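Local coordinates for uncharacterized protein PA1789 (Pseudomonas aeruginosa, PDB 3MT0) that belongs to the universal stress protein A family and is of unproven function, though it is predicted to be required for resistance to DNA-damaging agents, at residues 155-160 against 240-245. Numbering follows the deposited sequence.
Sequences AGIISH and VTVIGT
Ile157 meets Val242 and Gly244 where helix 148-167 packs on strand 240-244, a worked example of how the alpha/beta fold of universal stress proteins covers its central parallel strands with a helix. Residues 155-160 of the helix and strand 240-244 run nearly antiparallel, at 162°, and their axes approach to 8.1 Å. From CB, which leaves the helix alongside the strand rather than straight at it, the Ile157 side chain divides. One branch, CG2, lies anti to the backbone N and settles over the peptide of Val242, 3.6 Å from Val242 O and 3.9 Å from Val242 CG1. The other slants toward the C-terminal end of the strand: CG1, anti to the carbonyl carbon (chi1 -69°), lies near Ile243 C and Gly244 N, and CD1 ends 3.7 Å from Gly244 N. Since Gly244 carries no side chain, this methyl rests directly on the backbone. Leu274 of strand 270-274 and Ala139 and Val141 of strand 136-141 also touch Ile157, which thus spans three neighbouring strands of the sheet. Val242 answers flank to flank, its side chain pointing the opposite way, and its CG1 comes within 3.7 Å of Ile157 O. One turn on, His160 offers Val242 little more than its CB, because its ring turns back along the helix. There His160 ND1 donates a 2.8 Å hydrogen bond to Gly156 O, on the face of that carbonyl opposite His160 N.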
loop_
_atom_site.group_PDB
_atom_site.type_symbol
_atom_site.label_atom_id
_atom_site.label_comp_id
_atom_site.label_asym_id
_atom_site.label_seq_id
_atom_site.Cartn_x
_atom_site.Cartn_y
_atom_site.Cartn_z
ATOM N N ALA A 155 0.077 3.037 -13.750
ATOM C CA ALA A 155 -1.306 3.506 -13.779
ATOM C C ALA A 155 -2.017 3.162 -12.463
ATOM O O ALA A 155 -2.757 3.976 -11.905
ATOM C CB ALA A 155 -2.056 2.915 -14.986
ATOM N N GLY A 156 -1.774 1.958 -11.953
ATOM C CA GLY A 156 -2.392 1.537 -10.706
ATOM C C GLY A 156 -1.896 2.347 -9.531
ATOM O O GLY A 156 -2.675 2.781 -8.679
ATOM N N ILE A 157 -0.579 2.536 -9.473
ATOM C CA ILE A 157 0.025 3.325 -8.419
ATOM C C ILE A 157 -0.559 4.737 -8.393
ATOM O O ILE A 157 -1.006 5.223 -7.348
ATOM C CB ILE A 157 1.561 3.377 -8.591
ATOM C CG1 ILE A 157 2.154 1.995 -8.303
ATOM C CG2 ILE A 157 2.192 4.424 -7.664
ATOM C CD1 ILE A 157 3.570 1.820 -8.836
ATOM N N ILE A 158 -0.552 5.394 -9.549
ATOM C CA ILE A 158 -1.065 6.752 -9.634
ATOM C C ILE A 158 -2.570 6.799 -9.331
ATOM O O ILE A 158 -3.028 7.688 -8.604
ATOM C CB ILE A 158 -0.723 7.379 -11.000
ATOM C CG1 ILE A 158 0.794 7.559 -11.108
ATOM C CG2 ILE A 158 -1.452 8.723 -11.187
ATOM C CD1 ILE A 158 1.277 7.710 -12.539
ATOM N N SER A 159 -3.332 5.840 -9.855
ATOM C CA SER A 159 -4.777 5.817 -9.609
ATOM C C SER A 159 -5.104 5.754 -8.122
ATOM O O SER A 159 -5.900 6.547 -7.628
ATOM C CB SER A 159 -5.458 4.660 -10.348
ATOM O OG SER A 159 -6.877 4.729 -10.229
ATOM N N HIS A 160 -4.472 4.822 -7.404
ATOM C CA HIS A 160 -4.684 4.715 -5.957
ATOM C C HIS A 160 -4.199 5.982 -5.252
ATOM O O HIS A 160 -4.879 6.511 -4.373
ATOM C CB HIS A 160 -3.982 3.483 -5.358
ATOM C CG HIS A 160 -4.634 2.171 -5.689
ATOM N ND1 HIS A 160 -4.422 1.517 -6.886
ATOM C CD2 HIS A 160 -5.480 1.388 -4.981
ATOM C CE1 HIS A 160 -5.096 0.382 -6.894
ATOM N NE2 HIS A 160 -5.748 0.280 -5.750
ATOM N N VAL A 240 1.401 8.970 3.325
ATOM C CA VAL A 240 1.236 7.700 2.629
ATOM C C VAL A 240 2.158 7.661 1.427
ATOM O O VAL A 240 2.286 8.642 0.720
ATOM C CB VAL A 240 -0.198 7.530 2.083
ATOM C CG1 VAL A 240 -0.347 6.166 1.401
ATOM C CG2 VAL A 240 -1.201 7.674 3.188
ATOM N N THR A 241 2.792 6.516 1.203
ATOM C CA THR A 241 3.578 6.319 -0.013
ATOM C C THR A 241 3.000 5.102 -0.714
ATOM O O THR A 241 2.786 4.073 -0.076
ATOM C CB THR A 241 5.079 6.087 0.309
ATOM O OG1 THR A 241 5.609 7.244 0.968
ATOM C CG2 THR A 241 5.866 5.873 -0.980
ATOM N N VAL A 242 2.744 5.226 -2.013
ATOM C CA VAL A 242 2.205 4.128 -2.801
ATOM C C VAL A 242 3.296 3.572 -3.688
ATOM O O VAL A 242 3.918 4.314 -4.452
ATOM C CB VAL A 242 1.033 4.598 -3.675
ATOM C CG1 VAL A 242 0.395 3.411 -4.405
ATOM C CG2 VAL A 242 -0.012 5.324 -2.820
ATOM N N ILE A 243 3.519 2.268 -3.599
ATOM C CA ILE A 243 4.588 1.621 -4.345
ATOM C C ILE A 243 4.102 0.336 -4.978
ATOM O O ILE A 243 3.090 -0.241 -4.561
ATOM C CB ILE A 243 5.813 1.298 -3.452
ATOM C CG1 ILE A 243 5.489 0.162 -2.478
ATOM C CG2 ILE A 243 6.269 2.524 -2.685
ATOM C CD1 ILE A 243 6.692 -0.314 -1.627
ATOM N N GLY A 244 4.829 -0.099 -5.995
ATOM C CA GLY A 244 4.556 -1.360 -6.644
ATOM C C GLY A 244 5.717 -2.301 -6.417
ATOM O O GLY A 244 6.865 -1.869 -6.307
ATOM N N THR A 245 5.417 -3.591 -6.301
ATOM C CA THR A 245 6.469 -4.600 -6.294
ATOM C C THR A 245 7.056 -4.777 -7.702
ATOM O O THR A 245 6.561 -4.195 -8.681
ATOM C CB THR A 245 5.943 -5.942 -5.752
ATOM O OG1 THR A 245 4.811 -6.369 -6.518
ATOM C CG2 THR A 245 5.529 -5.817 -4.285
#